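Local atomic coordinates of 6-aminohexanoate-cyclic-dimer hydrolase (PDB entry 3A2Q), a protein that hydrolyses the cyclic dimer of 6-aminohexanoate, a by-product of nylon-6 manufacture, opening one amide bond to give the linear dimer. Residues 225-230 with 246-251; 253-258 with 463-468; 260-265 with 293-298; 434-439 with 451-456; 438-443 with 472-477. The protein carries 1 engineered substitution. All blocks are in the same frame, centred on the assembly; numbering follows the deposited sequence.

Interaction 1. Residues 225-230 with 246-251; sequences LLDVVS and PYAQGI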
# COMPACT_ATOMS: atom_id res chain seq x y z
N LEU A 225 11.03 2.67 9.29
CA LEU A 225 10.08 3.64 8.76
C LEU A 225 8.95 3.90 9.75
O LEU A 225 8.50 5.04 9.90
CB LEU A 225 9.50 3.12 7.44
CG LEU A 225 10.49 3.12 6.28
CD1 LEU A 225 9.96 2.29 5.13
CD2 LEU A 225 10.76 4.56 5.85
N LEU A 226 8.49 2.85 10.42
CA LEU A 226 7.42 2.98 11.40
C LEU A 226 7.87 3.89 12.54
O LEU A 226 7.09 4.70 13.04
CB LEU A 226 7.04 1.62 11.98
CG LEU A 226 6.09 0.78 11.13
CD1 LEU A 226 5.93 -0.60 11.74
CD2 LEU A 226 4.75 1.50 11.04
N ASP A 227 9.13 3.76 12.95
CA ASP A 227 9.65 4.59 14.03
C ASP A 227 9.70 6.05 13.60
O ASP A 227 9.66 6.95 14.44
CB ASP A 227 11.06 4.13 14.43
CG ASP A 227 11.06 2.75 15.06
OD1 ASP A 227 10.04 2.37 15.67
OD2 ASP A 227 12.10 2.06 14.97
N VAL A 228 9.78 6.27 12.30
CA VAL A 228 9.84 7.62 11.76
C VAL A 228 8.49 8.32 11.60
O VAL A 228 8.34 9.47 12.01
CB VAL A 228 10.55 7.63 10.38
CG1 VAL A 228 10.57 9.04 9.80
CG2 VAL A 228 11.97 7.10 10.52
N VAL A 229 7.51 7.62 11.03
CA VAL A 229 6.22 8.24 10.75
C VAL A 229 5.03 7.91 11.64
O VAL A 229 3.93 8.40 11.38
CB VAL A 229 5.79 7.96 9.29
CG1 VAL A 229 6.89 8.41 8.33
CG2 VAL A 229 5.51 6.46 9.10
N SER A 230 5.22 7.12 12.68
CA SER A 230 4.11 6.76 13.56
C SER A 230 3.83 7.75 14.69
O SER A 230 4.62 8.66 14.96
CB SER A 230 4.36 5.37 14.15
OG SER A 230 4.40 4.39 13.13
N PRO A 246 11.21 0.87 20.32
CA PRO A 246 11.14 1.24 18.90
C PRO A 246 11.14 -0.05 18.08
O PRO A 246 11.77 -1.04 18.47
CB PRO A 246 12.40 2.07 18.69
CG PRO A 246 12.67 2.64 20.06
CD PRO A 246 12.39 1.48 20.96
N TYR A 247 10.44 -0.05 16.96
CA TYR A 247 10.37 -1.25 16.13
C TYR A 247 11.71 -1.73 15.60
O TYR A 247 11.93 -2.94 15.47
CB TYR A 247 9.39 -1.02 14.98
CG TYR A 247 7.97 -0.88 15.47
CD1 TYR A 247 7.29 -1.97 16.00
CD2 TYR A 247 7.33 0.36 15.46
CE1 TYR A 247 6.00 -1.84 16.51
CE2 TYR A 247 6.04 0.50 15.97
CZ TYR A 247 5.38 -0.60 16.49
OH TYR A 247 4.11 -0.48 16.99
N ALA A 248 12.62 -0.81 15.30
CA ALA A 248 13.93 -1.20 14.79
C ALA A 248 14.68 -2.05 15.82
O ALA A 248 15.58 -2.81 15.47
CB ALA A 248 14.74 0.04 14.44
N GLN A 249 14.29 -1.92 17.08
CA GLN A 249 14.92 -2.68 18.16
C GLN A 249 14.23 -4.01 18.45
O GLN A 249 14.90 -5.02 18.68
CB GLN A 249 14.94 -1.85 19.45
CG GLN A 249 15.86 -0.64 19.43
CD GLN A 249 15.79 0.16 20.72
OE1 GLN A 249 15.84 -0.40 21.82
NE2 GLN A 249 15.67 1.48 20.59
N GLY A 250 12.91 -4.01 18.44
CA GLY A 250 12.16 -5.21 18.74
C GLY A 250 12.11 -6.28 17.66
O GLY A 250 11.85 -7.45 17.94
N ILE A 251 12.38 -5.88 16.42
CA ILE A 251 12.36 -6.80 15.28
C ILE A 251 13.23 -8.04 15.47
O ILE A 251 12.94 -9.10 14.91
CB ILE A 251 12.78 -6.06 13.98
CG1 ILE A 251 12.80 -7.04 12.81
CG2 ILE A 251 14.13 -5.41 14.18
CD1 ILE A 251 13.24 -6.40 11.51
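Asp-227, near the end of helix 219-229, meets the start of the short helix 247-250, and two hydrogen bonds carry the contact. Its CG lies beside the backbone N, anti to the carbonyl carbon (chi1 -67°), which sends the carboxylate to the helix start. There Asp-227 OD1 accepts from the backbone N of Tyr-247 at 2.8 Å, and OD2 accepts from the N of Ala-248 at 2.9 Å. Each oxygen uses its syn lone pair, the one facing the other oxygen, so the carboxylate grips two successive N-H groups like a fork. The second bond is the straighter, with an angle of 159° at the hydrogen. Pro-246 stands at the N-cap position, and Pro-246 CB lies 3.7 Å from Asp-227 OD2. The carboxylate is turned only 12° from the plane of the Tyr-247 ring, which OD1 approaches obliquely.

The apolar contacts centre on Tyr-247. Leu-226 brings CB to 3.7 Å from Tyr-247 CD2, while its CD1 lies over one face of the ring, displaced toward the rim. Around them, Leu-464 of helix 460-473 touches both Leu-226 and Tyr-247.

An alanine at Asp-227 would remove both acceptors, probably leaving the Leu-226/Tyr-247 packing to join the helices. The two N-H groups at the start of this one-turn helix probably help to stabilise the negative charge; the contact is thus a two-pronged carboxylate hold on a helix start.

Interaction 2. Residues 253-258 with 463-468; sequences ENPGSL and LLQVAA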
# COMPACT_ATOMS: atom_id res chain seq x y z
N GLU A 253 13.83 -9.51 18.45
CA GLU A 253 13.43 -10.26 19.63
C GLU A 253 12.70 -11.55 19.24
O GLU A 253 11.97 -11.58 18.24
CB GLU A 253 12.53 -9.40 20.52
CG GLU A 253 13.28 -8.29 21.23
CD GLU A 253 12.36 -7.30 21.91
OE1 GLU A 253 11.45 -7.74 22.65
OE2 GLU A 253 12.54 -6.08 21.71
N ASN A 254 12.92 -12.60 20.01
CA ASN A 254 12.30 -13.89 19.74
C ASN A 254 10.89 -13.89 20.33
O ASN A 254 10.71 -13.82 21.54
CB ASN A 254 13.12 -15.02 20.36
CG ASN A 254 12.69 -16.39 19.87
OD1 ASN A 254 11.53 -16.77 20.01
ND2 ASN A 254 13.63 -17.14 19.31
N PRO A 255 9.87 -13.97 19.46
CA PRO A 255 8.47 -13.98 19.89
C PRO A 255 8.04 -15.30 20.52
O PRO A 255 7.01 -15.37 21.19
CB PRO A 255 7.71 -13.70 18.60
CG PRO A 255 8.59 -14.33 17.56
CD PRO A 255 9.97 -13.91 17.99
N GLY A 256 8.83 -16.35 20.30
CA GLY A 256 8.50 -17.65 20.84
C GLY A 256 7.55 -18.38 19.90
O GLY A 256 7.32 -17.92 18.78
N SER A 257 7.01 -19.51 20.34
CA SER A 257 6.09 -20.30 19.53
C SER A 257 4.70 -19.68 19.56
O SER A 257 4.04 -19.65 20.60
CB SER A 257 6.05 -21.74 20.05
OG SER A 257 5.20 -22.55 19.26
N LEU A 258 4.24 -19.19 18.41
CA LEU A 258 2.93 -18.56 18.32
C LEU A 258 1.89 -19.47 17.68
O LEU A 258 2.23 -20.39 16.94
CB LEU A 258 3.05 -17.27 17.49
CG LEU A 258 4.06 -16.23 17.97
CD1 LEU A 258 4.09 -15.07 16.98
CD2 LEU A 258 3.68 -15.74 19.35
N LEU A 463 4.37 -9.00 14.41
CA LEU A 463 4.33 -9.14 12.97
C LEU A 463 5.71 -8.99 12.33
O LEU A 463 6.11 -9.82 11.52
CB LEU A 463 3.37 -8.11 12.37
CG LEU A 463 3.12 -8.20 10.86
CD1 LEU A 463 2.47 -9.55 10.53
CD2 LEU A 463 2.22 -7.06 10.44
N LEU A 464 6.43 -7.93 12.70
CA LEU A 464 7.76 -7.69 12.13
C LEU A 464 8.75 -8.74 12.60
O LEU A 464 9.72 -9.04 11.91
CB LEU A 464 8.26 -6.29 12.51
CG LEU A 464 7.45 -5.13 11.93
CD1 LEU A 464 7.95 -3.81 12.49
CD2 LEU A 464 7.55 -5.15 10.41
N GLN A 465 8.51 -9.29 13.78
CA GLN A 465 9.38 -10.33 14.31
C GLN A 465 9.26 -11.60 13.47
O GLN A 465 10.27 -12.18 13.07
CB GLN A 465 9.03 -10.60 15.77
CG GLN A 465 9.64 -9.59 16.72
CD GLN A 465 8.96 -9.56 18.07
OE1 GLN A 465 8.25 -10.50 18.44
NE2 GLN A 465 9.18 -8.49 18.82
N VAL A 466 8.03 -12.02 13.19
CA VAL A 466 7.83 -13.22 12.39
C VAL A 466 8.20 -12.96 10.93
O VAL A 466 8.67 -13.85 10.23
CB VAL A 466 6.37 -13.71 12.47
CG1 VAL A 466 6.17 -14.91 11.55
CG2 VAL A 466 6.06 -14.12 13.90
N ALA A 467 7.99 -11.73 10.47
CA ALA A 467 8.33 -11.40 9.10
C ALA A 467 9.84 -11.55 8.96
O ALA A 467 10.34 -12.02 7.94
CB ALA A 467 7.90 -9.97 8.77
N ALA A 468 10.57 -11.14 9.99
CA ALA A 468 12.03 -11.24 9.97
C ALA A 468 12.46 -12.70 9.89
O ALA A 468 13.43 -13.03 9.21
CB ALA A 468 12.62 -10.57 11.21
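Gln-465 and Pro-255 form the tight part of this contact, where the loop 253-258 runs across helix 460-473. The side chain of Gln-465 starts beside its backbone N (chi1 -81°) and then extends, which carries the terminal amide along the loop. Its OE1 comes to 3.2 Å from Pro-255 CB, a close C-H to oxygen approach with no hydrogen bond assigned. Further back, Gln-465 CG lies 3.4 Å from Glu-253 O. The proline ring and the glutamine chain run alongside one another, pointing opposite ways. The polar end is held from outside the contact: NE2 donates to Gly-250 O, in the short helix just ahead of the loop.

Deeper in, the packing is purely apolar. Leu-258 CD1 meets Val-466 CG2 at 3.8 Å, and both residues also touch Leu-383 of strand 383-387. More distantly, Pro-255 CG is 4.5 Å from Val-466 CG2.

The outer side is looser. Asn-254 turns away from the helix and closes an Asx turn, its OD1 accepting from Gly-256 N at 2.7 Å in the carbonyl plane. The carboxylate of Glu-253 likewise looks elsewhere, to a salt bridge with Arg-245; of the Glu-253 side chain, CB comes nearest, 3.9 Å from Gln-465 NE2.

No hydrogen bond joins the two segments directly. Loop and helix are therefore matched by shape, while the amide of Gln-465, tied to Gly-250, probably helps to set where the loop begins its course over the helix.

Interaction 3. Residues 260-265 with 293-298; sequences VGVLTH and HDVNDA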
# COMPACT_ATOMS: atom_id res chain seq x y z
N VAL A 260 -0.42 -20.15 15.00
CA VAL A 260 -0.57 -19.68 13.63
C VAL A 260 -1.63 -20.44 12.86
O VAL A 260 -1.66 -21.67 12.88
CB VAL A 260 0.76 -19.80 12.86
CG1 VAL A 260 0.60 -19.26 11.44
CG2 VAL A 260 1.86 -19.06 13.60
N GLY A 261 -2.51 -19.71 12.18
CA GLY A 261 -3.53 -20.34 11.37
C GLY A 261 -3.20 -20.02 9.92
O GLY A 261 -2.80 -18.90 9.62
N VAL A 262 -3.35 -20.99 9.03
CA VAL A 262 -3.05 -20.76 7.63
C VAL A 262 -4.29 -21.00 6.79
O VAL A 262 -5.06 -21.93 7.03
CB VAL A 262 -1.89 -21.67 7.14
CG1 VAL A 262 -2.20 -23.12 7.40
CG2 VAL A 262 -1.64 -21.45 5.65
N LEU A 263 -4.50 -20.12 5.81
CA LEU A 263 -5.65 -20.20 4.92
C LEU A 263 -5.17 -20.43 3.49
O LEU A 263 -4.42 -19.60 2.95
CB LEU A 263 -6.45 -18.90 4.99
CG LEU A 263 -7.65 -18.75 4.04
CD1 LEU A 263 -8.69 -19.82 4.35
CD2 LEU A 263 -8.26 -17.36 4.20
N THR A 264 -5.59 -21.53 2.89
CA THR A 264 -5.18 -21.82 1.52
C THR A 264 -6.32 -22.15 0.56
O THR A 264 -6.17 -22.93 -0.38
CB THR A 264 -4.12 -22.94 1.48
OG1 THR A 264 -4.59 -24.09 2.19
CG2 THR A 264 -2.82 -22.45 2.11
N HIS A 265 -7.48 -21.54 0.81
CA HIS A 265 -8.64 -21.69 -0.07
C HIS A 265 -9.45 -20.41 0.13
O HIS A 265 -9.17 -19.64 1.05
CB HIS A 265 -9.48 -22.93 0.28
CG HIS A 265 -10.30 -22.80 1.53
ND1 HIS A 265 -9.75 -22.85 2.79
CD2 HIS A 265 -11.63 -22.63 1.70
CE1 HIS A 265 -10.71 -22.71 3.69
NE2 HIS A 265 -11.86 -22.58 3.06
N HIS A 293 6.82 -22.80 15.42
CA HIS A 293 5.50 -22.28 15.71
C HIS A 293 4.45 -23.38 15.66
O HIS A 293 4.68 -24.45 15.09
CB HIS A 293 5.13 -21.17 14.73
CG HIS A 293 6.02 -19.97 14.83
ND1 HIS A 293 5.95 -19.07 15.87
CD2 HIS A 293 7.02 -19.53 14.02
CE1 HIS A 293 6.86 -18.13 15.71
NE2 HIS A 293 7.52 -18.38 14.59
N ASP A 294 3.30 -23.12 16.27
CA ASP A 294 2.20 -24.08 16.28
C ASP A 294 1.31 -23.72 15.09
O ASP A 294 0.34 -22.97 15.24
CB ASP A 294 1.43 -23.99 17.59
CG ASP A 294 0.26 -24.94 17.65
OD1 ASP A 294 0.25 -25.94 16.90
OD2 ASP A 294 -0.66 -24.69 18.46
N VAL A 295 1.65 -24.26 13.93
CA VAL A 295 0.93 -23.98 12.69
C VAL A 295 -0.22 -24.95 12.43
O VAL A 295 -0.04 -26.17 12.48
CB VAL A 295 1.90 -23.98 11.50
CG1 VAL A 295 1.18 -23.54 10.23
CG2 VAL A 295 3.07 -23.07 11.80
N ASN A 296 -1.39 -24.41 12.13
CA ASN A 296 -2.58 -25.21 11.89
C ASN A 296 -3.44 -24.62 10.77
O ASN A 296 -3.37 -23.43 10.49
CB ASN A 296 -3.44 -25.25 13.15
CG ASN A 296 -2.68 -25.78 14.35
OD1 ASN A 296 -2.47 -26.98 14.47
ND2 ASN A 296 -2.26 -24.88 15.24
N ASP A 297 -4.25 -25.46 10.14
CA ASP A 297 -5.14 -24.98 9.10
C ASP A 297 -6.35 -24.40 9.83
O ASP A 297 -7.21 -25.14 10.32
CB ASP A 297 -5.58 -26.10 8.15
CG ASP A 297 -4.47 -26.53 7.21
OD1 ASP A 297 -3.43 -25.84 7.17
OD2 ASP A 297 -4.64 -27.54 6.50
N ALA A 298 -6.39 -23.08 9.94
CA ALA A 298 -7.47 -22.41 10.63
C ALA A 298 -7.54 -20.96 10.20
O ALA A 298 -6.55 -20.40 9.74
CB ALA A 298 -7.26 -22.50 12.14
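Strands 260-262 and 294-297 pair in parallel at one end of the large mixed sheet, where 294-297 is an outermost strand. Val-260 lies opposite Val-295, and both its N and its O bond to the residues flanking that valine: Val-260 N donates to Asp-294 O at 2.9 Å, and Val-260 O accepts from Asn-296 N, also at 2.9 Å. Next, Val-262 N donates to Asn-296 O at 2.8 Å. Beyond this the pairing frays into a weak bond from Ala-298 N to Val-262 O, 3.4 Å long.

The two strands flank helix 275-290 in sequence as a beta-alpha-beta unit, and that helix lies on the face bearing the valines: Ala-285 touches Val-262 and Val-295. On this face Val-260 CB packs 4.1 Å from Val-295 CG2. Val-262 points CG1 between its backbone N and carbonyl carbon (chi1 55°), bringing that methyl unusually close to Asp-297 OD1, at 3.0 Å; the same oxygen forms a salt bridge with Arg-282 of the helix.

A beta carbon on Gly-261 would point to the other face and come to 2.6 Å from Ala-298 O, a clash. On its inner side strand 259-262 bonds to strand 383-387 through Gly-261.

Interaction 4. Residues 434-439 with 451-456; sequences PAISLP and VQIVAA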
# COMPACT_ATOMS: atom_id res chain seq x y z
N PRO A 434 -2.89 -4.92 11.68
CA PRO A 434 -1.67 -4.76 10.90
C PRO A 434 -1.50 -5.98 9.99
O PRO A 434 -1.67 -7.12 10.43
CB PRO A 434 -0.58 -4.65 11.97
CG PRO A 434 -1.12 -5.52 13.06
CD PRO A 434 -2.59 -5.18 13.10
N ALA A 435 -1.17 -5.74 8.73
CA ALA A 435 -1.02 -6.83 7.77
C ALA A 435 0.10 -6.51 6.81
O ALA A 435 0.14 -5.42 6.24
CB ALA A 435 -2.33 -7.04 7.00
N ILE A 436 1.00 -7.46 6.62
CA ILE A 436 2.14 -7.23 5.76
C ILE A 436 2.23 -8.27 4.64
O ILE A 436 1.89 -9.44 4.84
CB ILE A 436 3.45 -7.25 6.60
CG1 ILE A 436 4.64 -6.73 5.78
CG2 ILE A 436 3.73 -8.67 7.09
CD1 ILE A 436 5.87 -6.47 6.62
N SER A 437 2.66 -7.82 3.46
CA SER A 437 2.83 -8.73 2.34
C SER A 437 4.34 -8.90 2.15
O SER A 437 5.06 -7.91 2.04
CB SER A 437 2.23 -8.15 1.05
OG SER A 437 2.39 -9.07 -0.02
N LEU A 438 4.81 -10.15 2.14
CA LEU A 438 6.22 -10.45 1.97
C LEU A 438 6.39 -11.12 0.60
O LEU A 438 5.62 -12.00 0.25
CB LEU A 438 6.70 -11.41 3.07
CG LEU A 438 6.50 -10.91 4.51
CD1 LEU A 438 6.98 -11.98 5.49
CD2 LEU A 438 7.26 -9.62 4.71
N PRO A 439 7.42 -10.71 -0.17
CA PRO A 439 7.68 -11.27 -1.50
C PRO A 439 8.35 -12.64 -1.47
O PRO A 439 9.47 -12.82 -1.95
CB PRO A 439 8.57 -10.21 -2.14
CG PRO A 439 9.36 -9.71 -0.98
CD PRO A 439 8.34 -9.60 0.13
N VAL A 451 2.99 -13.25 0.16
CA VAL A 451 2.40 -14.03 1.24
C VAL A 451 2.04 -13.00 2.31
O VAL A 451 2.88 -12.16 2.68
CB VAL A 451 3.38 -15.08 1.79
CG1 VAL A 451 2.77 -15.78 2.99
CG2 VAL A 451 3.69 -16.11 0.70
N GLN A 452 0.81 -13.05 2.79
CA GLN A 452 0.32 -12.09 3.78
C GLN A 452 0.29 -12.65 5.20
O GLN A 452 -0.07 -13.80 5.42
CB GLN A 452 -1.09 -11.61 3.39
CG GLN A 452 -1.58 -10.40 4.18
CD GLN A 452 -2.96 -9.89 3.76
OE1 GLN A 452 -3.33 -8.76 4.10
NE2 GLN A 452 -3.72 -10.71 3.05
N ILE A 453 0.68 -11.81 6.15
CA ILE A 453 0.67 -12.19 7.56
C ILE A 453 -0.13 -11.11 8.28
O ILE A 453 0.10 -9.92 8.06
CB ILE A 453 2.10 -12.22 8.16
CG1 ILE A 453 3.07 -12.90 7.20
CG2 ILE A 453 2.08 -12.94 9.49
CD1 ILE A 453 2.71 -14.31 6.85
N VAL A 454 -1.06 -11.52 9.13
CA VAL A 454 -1.90 -10.59 9.88
C VAL A 454 -1.80 -10.86 11.38
O VAL A 454 -1.99 -11.99 11.82
CB VAL A 454 -3.39 -10.75 9.49
CG1 VAL A 454 -4.22 -9.65 10.14
CG2 VAL A 454 -3.55 -10.73 7.96
N ALA A 455 -1.51 -9.82 12.15
CA ALA A 455 -1.40 -9.94 13.60
C ALA A 455 -2.55 -9.21 14.29
O ALA A 455 -3.34 -8.53 13.63
CB ALA A 455 -0.06 -9.38 14.08
N ALA A 456 -2.66 -9.36 15.60
CA ALA A 456 -3.72 -8.69 16.34
C ALA A 456 -3.56 -7.18 16.28
O ALA A 456 -2.47 -6.67 16.05
CB ALA A 456 -3.72 -9.17 17.80
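Pro-434, Val-451 and Ile-453 give up the largest areas in this antiparallel pairing of strands 435-442 and 448-455, a beta hairpin in the middle of the sheet. Pro-434 closes one end. Its CG and CD come close to the carbonyls of Ala-455 and Ala-456, with CD 3.3 Å from Ala-456 O, and Pro-434 O accepts from Ala-455 N at 3.2 Å.

Ile-453 forms a hydrogen-bonded pair with Ile-436, each N donating to the other's O at 3.0 Å. Ile-436 turns CG1 anti to its own N (chi1 -168°), which leaves CG2 as the branch that meets Ile-453 CB, at 4.1 Å. Leu-463 of helix 460-473 touches both isoleucines.

Val-451 repeats the pattern with Leu-438: Leu-438 N reaches Val-451 O at 2.8 Å with an angle of 171° at the hydrogen, and Val-451 N returns a bond to Leu-438 O.

The opposite face is more polar. Gln-452 OE1 accepts from Arg-176 NH1 and NE2 donates to Phe-424 O; the side chains of Gln-452 and Ala-174, the engineered residue at the presumed acyl-ester position, are about 11 Å apart. The chemistry thus divides by face: oily packing under the helix, and a doubly bonded amide on the other side.

Interaction 5. Residues 438-443 with 472-477; sequences LPIGMS and GALPWV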
# COMPACT_ATOMS: atom_id res chain seq x y z
N LEU A 438 4.81 -10.15 2.14
CA LEU A 438 6.22 -10.45 1.97
C LEU A 438 6.39 -11.12 0.60
O LEU A 438 5.62 -12.00 0.25
CB LEU A 438 6.70 -11.41 3.07
CG LEU A 438 6.50 -10.91 4.51
CD1 LEU A 438 6.98 -11.98 5.49
CD2 LEU A 438 7.26 -9.62 4.71
N PRO A 439 7.42 -10.71 -0.17
CA PRO A 439 7.68 -11.27 -1.50
C PRO A 439 8.35 -12.64 -1.47
O PRO A 439 9.47 -12.82 -1.95
CB PRO A 439 8.57 -10.21 -2.14
CG PRO A 439 9.36 -9.71 -0.98
CD PRO A 439 8.34 -9.60 0.13
N ILE A 440 7.63 -13.62 -0.92
CA ILE A 440 8.14 -14.98 -0.77
C ILE A 440 7.94 -15.91 -1.96
O ILE A 440 8.73 -16.84 -2.16
CB ILE A 440 7.50 -15.63 0.48
CG1 ILE A 440 7.97 -14.90 1.74
CG2 ILE A 440 7.84 -17.11 0.55
CD1 ILE A 440 7.26 -15.36 3.01
N GLY A 441 6.91 -15.66 -2.77
CA GLY A 441 6.67 -16.54 -3.89
C GLY A 441 6.85 -15.97 -5.29
O GLY A 441 7.00 -14.76 -5.47
N MET A 442 6.83 -16.87 -6.27
CA MET A 442 6.95 -16.53 -7.68
C MET A 442 6.06 -17.49 -8.45
O MET A 442 5.99 -18.68 -8.12
CB MET A 442 8.40 -16.68 -8.17
CG MET A 442 9.36 -15.65 -7.63
SD MET A 442 9.04 -13.99 -8.27
CE MET A 442 9.68 -14.14 -9.95
N SER A 443 5.36 -16.98 -9.46
CA SER A 443 4.48 -17.80 -10.28
C SER A 443 5.34 -18.62 -11.23
O SER A 443 6.53 -18.33 -11.41
CB SER A 443 3.56 -16.92 -11.12
OG SER A 443 4.31 -16.27 -12.12
N GLY A 472 14.48 -14.69 6.74
CA GLY A 472 15.69 -15.47 6.90
C GLY A 472 15.54 -16.90 6.42
O GLY A 472 16.52 -17.52 5.97
N ALA A 473 14.33 -17.43 6.50
CA ALA A 473 14.06 -18.80 6.08
C ALA A 473 13.85 -18.90 4.57
O ALA A 473 14.22 -19.89 3.94
CB ALA A 473 12.83 -19.33 6.81
N LEU A 474 13.24 -17.86 4.00
CA LEU A 474 12.95 -17.85 2.58
C LEU A 474 13.40 -16.53 1.95
O LEU A 474 12.60 -15.83 1.34
CB LEU A 474 11.45 -18.06 2.37
CG LEU A 474 10.90 -19.32 3.05
CD1 LEU A 474 9.38 -19.37 2.93
CD2 LEU A 474 11.54 -20.56 2.42
N PRO A 475 14.69 -16.20 2.08
CA PRO A 475 15.22 -14.95 1.52
C PRO A 475 14.82 -14.73 0.06
O PRO A 475 14.79 -15.66 -0.74
CB PRO A 475 16.74 -15.11 1.70
CG PRO A 475 16.95 -16.56 1.73
CD PRO A 475 15.78 -17.07 2.53
N TRP A 476 14.51 -13.48 -0.26
CA TRP A 476 14.08 -13.11 -1.61
C TRP A 476 14.98 -12.08 -2.29
O TRP A 476 14.89 -11.87 -3.49
CB TRP A 476 12.65 -12.54 -1.53
CG TRP A 476 12.53 -11.34 -0.63
CD1 TRP A 476 12.92 -10.06 -0.91
CD2 TRP A 476 11.99 -11.32 0.70
NE1 TRP A 476 12.64 -9.24 0.16
CE2 TRP A 476 12.08 -9.99 1.16
CE3 TRP A 476 11.44 -12.29 1.54
CZ2 TRP A 476 11.64 -9.60 2.44
CZ3 TRP A 476 11.00 -11.91 2.81
CH2 TRP A 476 11.10 -10.57 3.24
N VAL A 477 15.86 -11.46 -1.51
CA VAL A 477 16.76 -10.44 -2.04
C VAL A 477 17.54 -10.84 -3.29
O VAL A 477 17.92 -9.98 -4.10
CB VAL A 477 17.74 -9.98 -0.93
CG1 VAL A 477 18.71 -11.11 -0.60
CG2 VAL A 477 18.48 -8.73 -1.38
O HOH W 1 11.43 -16.25 -1.09
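The indole of Trp-476 is the flat group here, and Pro-439 sits on one of its faces. Pro-439 CG lies 3.3 Å from the centroid of the five-membered ring and only 3° off its normal, a CH-pi contact almost straight above the ring. Leu-438 CD2, 4.2 Å from Trp-476 CH2, and Ile-440 CG1, near CE3, approach the six-membered ring obliquely. The side chain reaches this place with CG between the backbone N and the carbonyl carbon (chi1 59°), while Trp-476 CB lies 3.2 Å from Pro-439 O. NE1 is held outside the contact, by the carbonyl of Arg-217.

Pro-439 is the centre of an inverse gamma turn, closed by a weak bond from Ile-440 N to Leu-438 O. Just past it, Ile-440 CG2 meets Leu-474 CD1 at 3.6 Å. No direct hydrogen bond crosses; instead a water bridges Ile-440 O, at 3.0 Å, and Leu-474 O, at 2.7 Å.

A serine in place of Trp-476 would take away the indole, probably uncovering the ring of Pro-439 and leaving Arg-217 O without its indole donor.

The contact thus pins the chain leaving helix 460-473 to strand 435-442, with Val-185 of the adjoining strand 185-188 touching Leu-438, Pro-439 and Trp-476, and Leu-470 of the helix touching Leu-438 and Ile-440.

Overall arrangement
Helix 460-473 ties much of this group together: interaction 2 uses its middle, interaction 5 the chain leaving its end, and its Leu-463 packs on the hairpin of interaction 4. Interactions 2, 4 and 5 are buried, 4 the most central; 1 and 3 are partly buried. Both sheet contacts rely on backbone bonds, but the antiparallel hairpin lies within the sheet and the parallel pair at its margin, where charged residues join in. Interaction 2 packs a loop on the helix and interaction 5 the chain after it on a strand, both without direct hydrogen bonds, though a water bridges the latter; interaction 1 instead depends on a carboxylate. Interaction 2 touches interaction 3 through Leu-258 and His-293.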